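LPXTG family cell surface protein Fms2 (Enterococcus faecium DO, PDB 5FCE) probably mediates adhesion of the bacterium to its ligands from the cell surface, this chain being the ligand-binding region of the longer cell-wall-anchored protein. Local coordinates at residues Pro28-Ala34 against Val63-Ile69; Val8-Arg12 against Leu106-Thr112. All coordinates share one frame; numbering follows the deposited sequence.

The two contacts lie in one flattened-barrel ligand-binding domain, assigned by sequence to an immunoglobulin-like family, their centres about 21 Å apart and nearest atoms about 8 Å. Along the chain, interaction 1 is nested within the loop that interaction 2 closes. Both are partly buried: Pro28, Ala34, Val63 and Trp65 are buried in interaction 1, Leu106 and Trp111 in interaction 2, while Asn33, Gln64 and Asp11 are exposed. Interaction 1 pairs strands 32-34 and 63-65 mainly through backbone hydrogen bonds, plus one serine hydroxyl and a water; interaction 2 joins two loops, and its cross-segment hydrogen bonds come from threonine hydroxyls. Strand 21-28 connects them: Pro28 ends it, while Val8 and Trp111 pack against Val26 and Ile22.

Interaction 1: residues Pro28-Ala34 against Val63-Ile69; sequences PNKSVNA and VQWTAGI
Trp65 pairs with Val32 in an antiparallel, hydrogen-bonded register, and its side chain leaves the ribbon on the same face as Val32 and Ala34. Its CB sits 3.4 Å from Val32 O and 4.0 Å from Pro28 CG. With CG anti to the carbonyl carbon (chi1 -75°), the indole drops from the sheet under its own strand, the CE3-CZ3 edge of its six-membered ring turned toward strand 32-34: CE3 comes near Val32 CB, and CZ3 lies 4.3 Å from Ala34 CB. Val63 CG1 rests on one face, offset toward the rim. Beyond the ribbon, Phe6 and Tyr71 meet the indole edge-to-face.

On the other face, Asn33 and Gln64 run side by side with their amide planes 67° apart. A water donates to both Asn33 OD1 and Trp65 O, clipping the strands together there. Toward the turn the backbone ladder gives way to a side-chain bond, nearly straight at 175°, from Ala67 N to Ser31 OG (2.9 Å). Gly68 N then donates to Pro28 O, while Ile69 N bonds Thr66 O within the type II turn Thr66-Ile69. This is a two-stranded antiparallel beta-ribbon, with one face exposing amides and the other anchored by tryptophan in the domain interior.

Interaction 2: residues Val8-Arg12 against Leu106-Thr112; sequences VKTDR and LKPSSWT
Thr10 and Ser110 meet through matching torsions: each hydroxyl stands between its own backbone N and carbonyl carbon (chi1 64° and 68°), which sets Thr10 OG1 2.8 Å from Ser110 OG. The contact joins two loops of the flattened-barrel domain, each with a short 3-10 segment, 10-12 and 108-110, next to the point where strand 112-114 runs parallel to strand 14-16.

The hydroxyls form a relay. Thr10 OG1 donates to Ser110 OG, which in turn donates to Lys107 O, lying in that carbonyl's plane. Lys107 O also accepts from Ser110 N, so two bonds from one serine grip it and tie the side chain to the 3-10 turn. The other branch of Thr10, CG2, lies beside the backbone N and rests 3.2 Å from Leu106 O.

That same carbonyl is held by the indole of Trp111, whose NE1 donates to Leu106 O over 2.8 Å from above the carbonyl plane, 50° out of it. Pro108 CA lies over one face of the ring, and Ile81 and Ile84 of helix 81-85, Ile22 and Ile13 also touch the side chain, making it the buried anchor of the loop. Thr10 O approaches the ring obliquely at CD1 (3.3 Å).

Farther along, the backbones come close enough for a CA-H...O contact from Asp11 CA to Ser110 O. Where the loop becomes strand 112-114, Thr112 OG1 donates to Asp11 O at 2.9 Å, nearly in line with the C=O bond.

Interaction 1: residues Pro28-Ala34 against Val63-Ile69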
loop_
_atom_site.group_PDB
_atom_site.type_symbol
_atom_site.label_atom_id
_atom_site.label_comp_id
_atom_site.label_asym_id
_atom_site.label_seq_id
_atom_site.Cartn_x
_atom_site.Cartn_y
_atom_site.Cartn_z
ATOM N N PRO A 28 -2.438 -7.654 8.819
ATOM C CA PRO A 28 -2.451 -8.978 8.191
ATOM C C PRO A 28 -3.450 -9.905 8.861
ATOM O O PRO A 28 -3.762 -9.717 10.043
ATOM C CB PRO A 28 -1.036 -9.502 8.424
ATOM C CG PRO A 28 -0.503 -8.727 9.606
ATOM C CD PRO A 28 -1.279 -7.439 9.708
ATOM N N ASN A 29 -3.924 -10.907 8.128
ATOM C CA ASN A 29 -4.870 -11.864 8.688
ATOM C C ASN A 29 -4.166 -13.035 9.368
ATOM O O ASN A 29 -4.781 -13.795 10.119
ATOM C CB ASN A 29 -5.841 -12.379 7.616
ATOM C CG ASN A 29 -5.163 -13.272 6.585
ATOM O OD1 ASN A 29 -3.992 -13.083 6.260
ATOM N ND2 ASN A 29 -5.906 -14.244 6.060
ATOM N N LYS A 30 -2.872 -13.163 9.106
ATOM C CA LYS A 30 -2.086 -14.254 9.662
ATOM C C LYS A 30 -0.667 -13.774 9.867
ATOM O O LYS A 30 -0.284 -12.726 9.342
ATOM C CB LYS A 30 -2.115 -15.457 8.722
ATOM C CG LYS A 30 -1.526 -15.175 7.361
ATOM C CD LYS A 30 -1.637 -16.391 6.457
ATOM C CE LYS A 30 -0.878 -17.577 7.039
ATOM N NZ LYS A 30 -0.466 -18.540 5.977
ATOM N N SER A 31 0.105 -14.518 10.649
ATOM C CA SER A 31 1.497 -14.166 10.889
ATOM C C SER A 31 2.374 -14.795 9.808
ATOM O O SER A 31 2.298 -16.001 9.564
ATOM C CB SER A 31 1.949 -14.632 12.278
ATOM O OG SER A 31 1.268 -13.938 13.304
ATOM N N VAL A 32 3.195 -13.970 9.162
ATOM C CA VAL A 32 4.073 -14.407 8.077
ATOM C C VAL A 32 5.381 -13.647 8.174
ATOM O O VAL A 32 5.381 -12.428 8.328
ATOM C CB VAL A 32 3.461 -14.110 6.681
ATOM C CG1 VAL A 32 4.428 -14.525 5.563
ATOM C CG2 VAL A 32 2.139 -14.825 6.498
ATOM N N ASN A 33 6.505 -14.359 8.073
ATOM C CA ASN A 33 7.789 -13.695 7.899
ATOM C C ASN A 33 8.199 -13.816 6.429
ATOM O O ASN A 33 8.217 -14.922 5.876
ATOM C CB ASN A 33 8.872 -14.329 8.787
ATOM C CG ASN A 33 8.629 -14.103 10.268
ATOM O OD1 ASN A 33 8.113 -13.061 10.672
ATOM N ND2 ASN A 33 9.001 -15.078 11.086
ATOM N N ALA A 34 8.525 -12.693 5.797
ATOM C CA ALA A 34 8.935 -12.704 4.391
ATOM C C ALA A 34 10.318 -12.090 4.169
ATOM O O ALA A 34 10.621 -10.992 4.638
ATOM C CB ALA A 34 7.893 -12.010 3.522
ATOM N N VAL A 63 10.684 -8.821 6.502
ATOM C CA VAL A 63 9.502 -8.247 7.116
ATOM C C VAL A 63 8.849 -9.297 8.010
ATOM O O VAL A 63 8.791 -10.489 7.668
ATOM C CB VAL A 63 8.523 -7.728 6.042
ATOM C CG1 VAL A 63 7.248 -7.183 6.688
ATOM C CG2 VAL A 63 9.180 -6.652 5.198
ATOM N N GLN A 64 8.408 -8.851 9.179
ATOM C CA GLN A 64 7.750 -9.709 10.151
ATOM C C GLN A 64 6.321 -9.202 10.349
ATOM O O GLN A 64 6.109 -8.141 10.947
ATOM C CB GLN A 64 8.543 -9.648 11.457
ATOM C CG GLN A 64 7.907 -10.291 12.671
ATOM C CD GLN A 64 8.524 -9.762 13.964
ATOM O OE1 GLN A 64 7.814 -9.330 14.877
ATOM N NE2 GLN A 64 9.856 -9.783 14.036
ATOM N N TRP A 65 5.352 -9.944 9.815
ATOM C CA TRP A 65 3.941 -9.620 9.974
ATOM C C TRP A 65 3.334 -10.487 11.067
ATOM O O TRP A 65 3.530 -11.706 11.089
ATOM C CB TRP A 65 3.183 -9.827 8.658
ATOM C CG TRP A 65 3.442 -8.746 7.638
ATOM C CD1 TRP A 65 3.391 -7.387 7.845
ATOM C CD2 TRP A 65 3.759 -8.926 6.250
ATOM N NE1 TRP A 65 3.671 -6.722 6.671
ATOM C CE2 TRP A 65 3.904 -7.643 5.679
ATOM C CE3 TRP A 65 3.944 -10.051 5.431
ATOM C CZ2 TRP A 65 4.231 -7.452 4.331
ATOM C CZ3 TRP A 65 4.263 -9.855 4.088
ATOM C CH2 TRP A 65 4.405 -8.567 3.554
ATOM N N THR A 66 2.629 -9.843 11.988
ATOM C CA THR A 66 1.941 -10.540 13.061
ATOM C C THR A 66 0.441 -10.361 12.902
ATOM O O THR A 66 -0.047 -9.233 12.803
ATOM C CB THR A 66 2.373 -10.006 14.421
ATOM O OG1 THR A 66 3.793 -10.161 14.550
ATOM C CG2 THR A 66 1.687 -10.771 15.522
ATOM N N ALA A 67 -0.273 -11.482 12.878
ATOM C CA ALA A 67 -1.720 -11.511 12.657
ATOM C C ALA A 67 -2.439 -10.503 13.529
ATOM O O ALA A 67 -2.286 -10.519 14.753
ATOM C CB ALA A 67 -2.265 -12.899 12.933
ATOM N N GLY A 68 -3.201 -9.617 12.889
ATOM C CA GLY A 68 -4.029 -8.658 13.600
ATOM C C GLY A 68 -3.309 -7.438 14.141
ATOM O O GLY A 68 -3.933 -6.575 14.756
ATOM N N ILE A 69 -1.999 -7.353 13.920
ATOM C CA ILE A 69 -1.226 -6.201 14.385
ATOM C C ILE A 69 -0.831 -5.303 13.214
ATOM O O ILE A 69 -0.348 -5.789 12.183
ATOM C CB ILE A 69 0.035 -6.638 15.161
ATOM C CG1 ILE A 69 -0.367 -7.328 16.467
ATOM C CG2 ILE A 69 0.941 -5.449 15.460
ATOM C CD1 ILE A 69 0.825 -7.716 17.330
HETATM O O HOH W 1 5.702 -13.178 11.728
#

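Interaction 2: residues Val8-Arg12 against Leu106-Thr112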
loop_
_atom_site.group_PDB
_atom_site.type_symbol
_atom_site.label_atom_id
_atom_site.label_comp_id
_atom_site.label_asym_id
_atom_site.label_seq_id
_atom_site.Cartn_x
_atom_site.Cartn_y
_atom_site.Cartn_z
ATOM N N VAL A 8 -7.170 -2.572 5.572
ATOM C CA VAL A 8 -6.666 -1.234 5.851
ATOM C C VAL A 8 -7.812 -0.363 6.300
ATOM O O VAL A 8 -8.862 -0.354 5.654
ATOM C CB VAL A 8 -6.038 -0.584 4.593
ATOM C CG1 VAL A 8 -5.592 0.858 4.883
ATOM C CG2 VAL A 8 -4.873 -1.392 4.113
ATOM N N LYS A 9 -7.622 0.355 7.405
ATOM C CA LYS A 9 -8.546 1.423 7.767
ATOM C C LYS A 9 -8.145 2.660 6.974
ATOM O O LYS A 9 -7.182 3.344 7.317
ATOM C CB LYS A 9 -8.483 1.725 9.263
ATOM C CG LYS A 9 -9.189 0.704 10.142
ATOM C CD LYS A 9 -9.169 1.164 11.600
ATOM C CE LYS A 9 -9.696 0.085 12.536
ATOM N NZ LYS A 9 -9.227 0.292 13.941
ATOM N N THR A 10 -8.877 2.937 5.902
ATOM C CA THR A 10 -8.431 3.920 4.912
ATOM C C THR A 10 -8.245 5.339 5.460
ATOM O O THR A 10 -7.391 6.079 4.958
ATOM C CB THR A 10 -9.347 3.938 3.670
ATOM O OG1 THR A 10 -10.666 4.363 4.038
ATOM C CG2 THR A 10 -9.429 2.551 3.042
ATOM N N ASP A 11 -9.021 5.732 6.474
ATOM C CA ASP A 11 -8.862 7.099 7.004
ATOM C C ASP A 11 -7.588 7.298 7.830
ATOM O O ASP A 11 -7.211 8.439 8.146
ATOM C CB ASP A 11 -10.111 7.643 7.741
ATOM C CG ASP A 11 -10.723 6.655 8.723
ATOM O OD1 ASP A 11 -10.141 5.587 9.000
ATOM O OD2 ASP A 11 -11.822 6.975 9.236
ATOM N N ARG A 12 -6.929 6.189 8.160
ATOM C CA ARG A 12 -5.636 6.227 8.832
ATOM C C ARG A 12 -4.457 6.282 7.867
ATOM O O ARG A 12 -3.324 6.452 8.296
ATOM C CB ARG A 12 -5.489 5.043 9.781
ATOM C CG ARG A 12 -6.362 5.165 11.029
ATOM C CD ARG A 12 -6.486 3.816 11.711
ATOM N NE ARG A 12 -6.509 3.931 13.167
ATOM C CZ ARG A 12 -6.517 2.890 13.998
ATOM N NH1 ARG A 12 -6.498 1.657 13.512
ATOM N NH2 ARG A 12 -6.536 3.077 15.313
ATOM N N LEU A 106 -8.646 1.705 -1.698
ATOM C CA LEU A 106 -8.071 2.393 -0.552
ATOM C C LEU A 106 -8.686 3.776 -0.308
ATOM O O LEU A 106 -8.380 4.402 0.696
ATOM C CB LEU A 106 -6.543 2.480 -0.657
ATOM C CG LEU A 106 -5.809 1.295 -0.022
ATOM C CD1 LEU A 106 -6.385 -0.027 -0.437
ATOM C CD2 LEU A 106 -4.335 1.348 -0.357
ATOM N N LYS A 107 -9.550 4.219 -1.223
ATOM C CA LYS A 107 -10.415 5.392 -1.008
ATOM C C LYS A 107 -9.663 6.664 -0.591
ATOM O O LYS A 107 -9.815 7.148 0.537
ATOM C CB LYS A 107 -11.506 5.068 0.020
ATOM C CG LYS A 107 -12.332 3.836 -0.331
ATOM C CD LYS A 107 -13.497 3.699 0.623
ATOM C CE LYS A 107 -13.778 2.249 0.959
ATOM N NZ LYS A 107 -14.926 2.174 1.914
ATOM N N PRO A 108 -8.860 7.225 -1.515
ATOM C CA PRO A 108 -8.006 8.375 -1.193
ATOM C C PRO A 108 -8.777 9.611 -0.689
ATOM O O PRO A 108 -8.202 10.427 0.024
ATOM C CB PRO A 108 -7.272 8.660 -2.517
ATOM C CG PRO A 108 -8.095 8.019 -3.579
ATOM C CD PRO A 108 -8.744 6.814 -2.925
ATOM N N SER A 109 -10.059 9.725 -1.028
ATOM C CA SER A 109 -10.913 10.777 -0.471
ATOM C C SER A 109 -10.960 10.732 1.063
ATOM O O SER A 109 -11.194 11.755 1.711
ATOM C CB SER A 109 -12.337 10.662 -1.021
ATOM O OG SER A 109 -13.029 9.580 -0.405
ATOM N N SER A 110 -10.745 9.549 1.639
ATOM C CA SER A 110 -10.817 9.373 3.091
ATOM C C SER A 110 -9.478 9.579 3.807
ATOM O O SER A 110 -9.428 9.612 5.041
ATOM C CB SER A 110 -11.375 7.995 3.452
ATOM O OG SER A 110 -10.453 6.965 3.091
ATOM N N TRP A 111 -8.403 9.729 3.037
ATOM C CA TRP A 111 -7.060 9.815 3.618
ATOM C C TRP A 111 -6.819 11.103 4.400
ATOM O O TRP A 111 -7.351 12.154 4.064
ATOM C CB TRP A 111 -5.995 9.734 2.519
ATOM C CG TRP A 111 -5.958 8.449 1.769
ATOM C CD1 TRP A 111 -6.730 7.346 1.975
ATOM C CD2 TRP A 111 -5.075 8.130 0.695
ATOM N NE1 TRP A 111 -6.394 6.362 1.070
ATOM C CE2 TRP A 111 -5.372 6.820 0.277
ATOM C CE3 TRP A 111 -4.077 8.837 0.025
ATOM C CZ2 TRP A 111 -4.700 6.197 -0.766
ATOM C CZ3 TRP A 111 -3.400 8.214 -1.008
ATOM C CH2 TRP A 111 -3.716 6.916 -1.396
ATOM N N THR A 112 -6.016 10.996 5.453
ATOM C CA THR A 112 -5.487 12.162 6.145
ATOM C C THR A 112 -4.426 12.761 5.233
ATOM O O THR A 112 -3.578 12.035 4.710
ATOM C CB THR A 112 -4.863 11.761 7.499
ATOM O OG1 THR A 112 -5.824 11.006 8.260
ATOM C CG2 THR A 112 -4.469 12.989 8.304
#